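Local atomic coordinates of quinone oxidoreductase 1 (Escherichia coli, PDB entry 1QOR), a protein that catalyses the one-electron reduction of quinones to semiquinones with NADPH as the electron donor, working as a homodimer. Residues A[59-71]-A[114-126]. Sequence-based numbering, arbitrary orientation.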
loop_
_atom_site.group_PDB
_atom_site.type_symbol
_atom_site.label_atom_id
_atom_site.label_comp_id
_atom_site.label_asym_id
_atom_site.label_seq_id
_atom_site.Cartn_x
_atom_site.Cartn_y
_atom_site.Cartn_z
ATOM N N SER A 59 -30.964 8.194 12.398
ATOM C CA SER A 59 -30.119 8.866 11.427
ATOM C C SER A 59 -30.752 8.903 10.068
ATOM O O SER A 59 -31.603 8.052 9.737
ATOM C CB SER A 59 -28.779 8.137 11.333
ATOM O OG SER A 59 -27.913 8.766 10.409
ATOM N N GLY A 60 -30.406 9.950 9.321
ATOM C CA GLY A 60 -30.838 10.058 7.939
ATOM C C GLY A 60 -29.793 9.258 7.124
ATOM O O GLY A 60 -28.871 8.646 7.703
ATOM N N LEU A 61 -29.867 9.331 5.794
ATOM C CA LEU A 61 -28.966 8.584 4.914
ATOM C C LEU A 61 -28.646 9.366 3.625
ATOM O O LEU A 61 -29.359 10.305 3.262
ATOM C CB LEU A 61 -29.666 7.291 4.507
ATOM C CG LEU A 61 -29.125 5.908 4.848
ATOM C CD1 LEU A 61 -29.579 4.913 3.811
ATOM C CD2 LEU A 61 -27.624 5.943 4.929
ATOM N N GLY A 62 -27.590 8.953 2.920
ATOM C CA GLY A 62 -27.251 9.584 1.658
ATOM C C GLY A 62 -26.520 10.893 1.770
ATOM O O GLY A 62 -26.793 11.682 2.678
ATOM N N THR A 63 -25.508 11.084 0.927
ATOM C CA THR A 63 -24.748 12.319 0.910
ATOM C C THR A 63 -24.736 12.927 -0.494
ATOM O O THR A 63 -24.003 13.902 -0.714
ATOM C CB THR A 63 -23.280 12.104 1.289
ATOM O OG1 THR A 63 -22.658 11.259 0.309
ATOM C CG2 THR A 63 -23.177 11.481 2.655
ATOM N N GLU A 64 -25.539 12.380 -1.422
ATOM C CA GLU A 64 -25.552 12.869 -2.818
ATOM C C GLU A 64 -26.918 13.260 -3.362
ATOM O O GLU A 64 -27.861 12.486 -3.283
ATOM C CB GLU A 64 -24.989 11.800 -3.760
ATOM C CG GLU A 64 -24.787 12.290 -5.189
ATOM C CD GLU A 64 -24.431 11.168 -6.183
ATOM O OE1 GLU A 64 -24.683 9.971 -5.918
ATOM O OE2 GLU A 64 -23.874 11.492 -7.250
ATOM N N ALA A 65 -27.028 14.445 -3.950
ATOM C CA ALA A 65 -28.288 14.845 -4.514
ATOM C C ALA A 65 -28.046 16.090 -5.336
ATOM O O ALA A 65 -26.977 16.724 -5.234
ATOM C CB ALA A 65 -29.323 15.091 -3.423
ATOM N N ALA A 66 -29.027 16.407 -6.185
ATOM C CA ALA A 66 -28.963 17.582 -7.076
ATOM C C ALA A 66 -30.299 18.286 -6.969
ATOM O O ALA A 66 -31.338 17.621 -6.763
ATOM C CB ALA A 66 -28.708 17.125 -8.558
ATOM N N GLY A 67 -30.296 19.611 -7.078
ATOM C CA GLY A 67 -31.559 20.327 -7.003
ATOM C C GLY A 67 -31.408 21.825 -7.086
ATOM O O GLY A 67 -30.367 22.334 -7.523
ATOM N N ILE A 68 -32.418 22.542 -6.591
ATOM C CA ILE A 68 -32.391 24.006 -6.616
ATOM C C ILE A 68 -32.218 24.611 -5.244
ATOM O O ILE A 68 -32.872 24.216 -4.278
ATOM C CB ILE A 68 -33.654 24.610 -7.308
ATOM C CG1 ILE A 68 -33.676 24.223 -8.784
ATOM C CG2 ILE A 68 -33.590 26.137 -7.313
ATOM C CD1 ILE A 68 -34.762 23.272 -9.079
ATOM N N VAL A 69 -31.305 25.559 -5.155
ATOM C CA VAL A 69 -31.053 26.212 -3.893
ATOM C C VAL A 69 -32.257 27.071 -3.499
ATOM O O VAL A 69 -32.632 28.003 -4.219
ATOM C CB VAL A 69 -29.808 27.052 -4.000
ATOM C CG1 VAL A 69 -29.600 27.871 -2.754
ATOM C CG2 VAL A 69 -28.641 26.149 -4.217
ATOM N N SER A 70 -32.928 26.708 -2.413
ATOM C CA SER A 70 -34.070 27.502 -1.955
ATOM C C SER A 70 -33.637 28.635 -1.020
ATOM O O SER A 70 -34.162 29.709 -1.102
ATOM C CB SER A 70 -35.117 26.620 -1.296
ATOM O OG SER A 70 -34.517 25.954 -0.209
ATOM N N LYS A 71 -32.653 28.415 -0.166
ATOM C CA LYS A 71 -32.197 29.480 0.730
ATOM C C LYS A 71 -30.690 29.447 0.855
ATOM O O LYS A 71 -30.080 28.402 0.648
ATOM C CB LYS A 71 -32.784 29.310 2.138
ATOM C CG LYS A 71 -34.297 29.181 2.212
ATOM C CD LYS A 71 -34.691 29.083 3.652
ATOM C CE LYS A 71 -36.160 28.841 3.795
ATOM N NZ LYS A 71 -36.436 28.575 5.236
ATOM N N SER A 114 -28.763 17.616 -16.639
ATOM C CA SER A 114 -29.993 17.472 -15.894
ATOM C C SER A 114 -29.775 17.000 -14.441
ATOM O O SER A 114 -28.760 16.364 -14.122
ATOM C CB SER A 114 -30.880 16.487 -16.607
ATOM O OG SER A 114 -30.538 15.176 -16.251
ATOM N N PHE A 115 -30.784 17.204 -13.598
ATOM C CA PHE A 115 -30.686 16.813 -12.192
ATOM C C PHE A 115 -30.529 15.327 -12.070
ATOM O O PHE A 115 -29.764 14.880 -11.223
ATOM C CB PHE A 115 -31.894 17.287 -11.363
ATOM C CG PHE A 115 -31.929 18.765 -11.162
ATOM C CD1 PHE A 115 -30.817 19.433 -10.713
ATOM C CD2 PHE A 115 -33.085 19.484 -11.409
ATOM C CE1 PHE A 115 -30.849 20.821 -10.508
ATOM C CE2 PHE A 115 -33.129 20.855 -11.207
ATOM C CZ PHE A 115 -32.013 21.525 -10.760
ATOM N N GLU A 116 -31.224 14.568 -12.925
ATOM C CA GLU A 116 -31.141 13.110 -12.901
ATOM C C GLU A 116 -29.766 12.620 -13.368
ATOM O O GLU A 116 -29.290 11.575 -12.905
ATOM C CB GLU A 116 -32.210 12.503 -13.794
ATOM C CG GLU A 116 -33.634 12.822 -13.371
ATOM C CD GLU A 116 -34.659 11.819 -13.916
ATOM O OE1 GLU A 116 -34.334 11.062 -14.863
ATOM O OE2 GLU A 116 -35.794 11.777 -13.377
ATOM N N GLN A 117 -29.136 13.362 -14.287
ATOM C CA GLN A 117 -27.815 12.984 -14.791
ATOM C C GLN A 117 -26.776 13.266 -13.744
ATOM O O GLN A 117 -25.810 12.515 -13.596
ATOM C CB GLN A 117 -27.417 13.777 -16.031
ATOM C CG GLN A 117 -28.114 13.367 -17.288
ATOM C CD GLN A 117 -27.747 14.289 -18.440
ATOM O OE1 GLN A 117 -27.822 15.525 -18.326
ATOM N NE2 GLN A 117 -27.291 13.699 -19.540
ATOM N N ALA A 118 -26.967 14.384 -13.055
ATOM C CA ALA A 118 -26.056 14.827 -12.018
ATOM C C ALA A 118 -26.059 13.873 -10.814
ATOM O O ALA A 118 -24.996 13.419 -10.382
ATOM C CB ALA A 118 -26.407 16.243 -11.606
ATOM N N ALA A 119 -27.241 13.504 -10.331
ATOM C CA ALA A 119 -27.355 12.599 -9.189
ATOM C C ALA A 119 -26.989 11.148 -9.558
ATOM O O ALA A 119 -26.854 10.273 -8.671
ATOM C CB ALA A 119 -28.782 12.649 -8.608
ATOM N N ALA A 120 -26.908 10.852 -10.856
ATOM C CA ALA A 120 -26.557 9.502 -11.267
ATOM C C ALA A 120 -25.013 9.359 -11.345
ATOM O O ALA A 120 -24.449 8.243 -11.310
ATOM C CB ALA A 120 -27.170 9.210 -12.669
ATOM N N SER A 121 -24.315 10.486 -11.361
ATOM C CA SER A 121 -22.902 10.407 -11.628
ATOM C C SER A 121 -21.952 11.285 -10.872
ATOM O O SER A 121 -20.743 11.201 -11.128
ATOM C CB SER A 121 -22.741 10.788 -13.099
ATOM O OG SER A 121 -23.149 12.154 -13.250
ATOM N N PHE A 122 -22.445 12.161 -10.005
ATOM C CA PHE A 122 -21.517 13.062 -9.308
ATOM C C PHE A 122 -20.533 12.368 -8.319
ATOM O O PHE A 122 -19.318 12.456 -8.476
ATOM C CB PHE A 122 -22.270 14.236 -8.658
ATOM C CG PHE A 122 -21.381 15.422 -8.342
ATOM C CD1 PHE A 122 -20.656 16.057 -9.354
ATOM C CD2 PHE A 122 -21.245 15.878 -7.030
ATOM C CE1 PHE A 122 -19.805 17.132 -9.060
ATOM C CE2 PHE A 122 -20.399 16.952 -6.729
ATOM C CZ PHE A 122 -19.682 17.578 -7.743
ATOM N N LEU A 123 -21.057 11.664 -7.321
ATOM C CA LEU A 123 -20.202 10.959 -6.367
ATOM C C LEU A 123 -19.374 9.887 -7.096
ATOM O O LEU A 123 -18.175 9.807 -6.931
ATOM C CB LEU A 123 -21.056 10.289 -5.268
ATOM C CG LEU A 123 -20.299 9.788 -4.022
ATOM C CD1 LEU A 123 -21.205 9.787 -2.763
ATOM C CD2 LEU A 123 -19.773 8.396 -4.286
ATOM N N LYS A 124 -20.027 9.063 -7.914
ATOM C CA LYS A 124 -19.328 8.010 -8.630
ATOM C C LYS A 124 -18.305 8.559 -9.666
ATOM O O LYS A 124 -17.205 7.985 -9.837
ATOM C CB LYS A 124 -20.354 7.101 -9.295
ATOM C CG LYS A 124 -21.266 6.348 -8.327
ATOM C CD LYS A 124 -22.509 5.787 -9.078
ATOM C CE LYS A 124 -23.694 5.438 -8.143
ATOM N NZ LYS A 124 -24.389 6.617 -7.438
ATOM N N GLY A 125 -18.614 9.686 -10.310
ATOM C CA GLY A 125 -17.694 10.234 -11.308
ATOM C C GLY A 125 -16.465 10.847 -10.660
ATOM O O GLY A 125 -15.340 10.782 -11.203
ATOM N N LEU A 126 -16.666 11.505 -9.516
ATOM C CA LEU A 126 -15.533 12.093 -8.773
ATOM C C LEU A 126 -14.628 10.931 -8.316
ATOM O O LEU A 126 -13.379 11.054 -8.267
ATOM C CB LEU A 126 -16.063 12.873 -7.567
ATOM C CG LEU A 126 -16.868 14.155 -7.877
ATOM C CD1 LEU A 126 -17.293 14.752 -6.569
ATOM C CD2 LEU A 126 -16.033 15.200 -8.603
HETATM O O HOH W 1 -23.123 9.251 -8.583
#
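Beside the nicotinamide-cofactor pocket, Glu64 drives its carboxylate into the kink of helix 115-126, where Leu123 and Lys124 touch the bound NADPH. With CG anti to the backbone N (chi1 -172°) and the chain extended beyond, the acid reaches the kink, where Leu123 N and Lys124 N miss their usual partners one turn back. Leu123 N donates to Glu64 OE2 at 2.8 Å, nearly straight at 173° but from above the carboxylate plane. A water also donates to OE2 and accepts from Lys124 N and NZ, while Glu64 OE1 makes a long salt bridge of 3.7 Å to Lys124 NZ. Asn41 binds both OE1 and that ammonium group. Replacing Glu64 with alanine is likely to leave Leu123 N without its acceptor and to take away the negative charge near Lys124.

Strand 65-71, part of the GroES-like domain of this zinc-containing alcohol dehydrogenase family member, crosses the helix at 141° between their N-to-C directions, the axes coming within 7.0 Å. Here the packing turns apolar: Ala66 CB sits 3.9 Å from Ala118 CB and also meets the Phe115 ring. Gly67 CA makes a CH-pi contact over one face of that ring, 4.0 Å from its centroid. Ile68 crosses the ring at about a right angle, CD1 lying 3.6 Å from Phe115 CE2. Ser114 and Gln117 start the helix with a capping box.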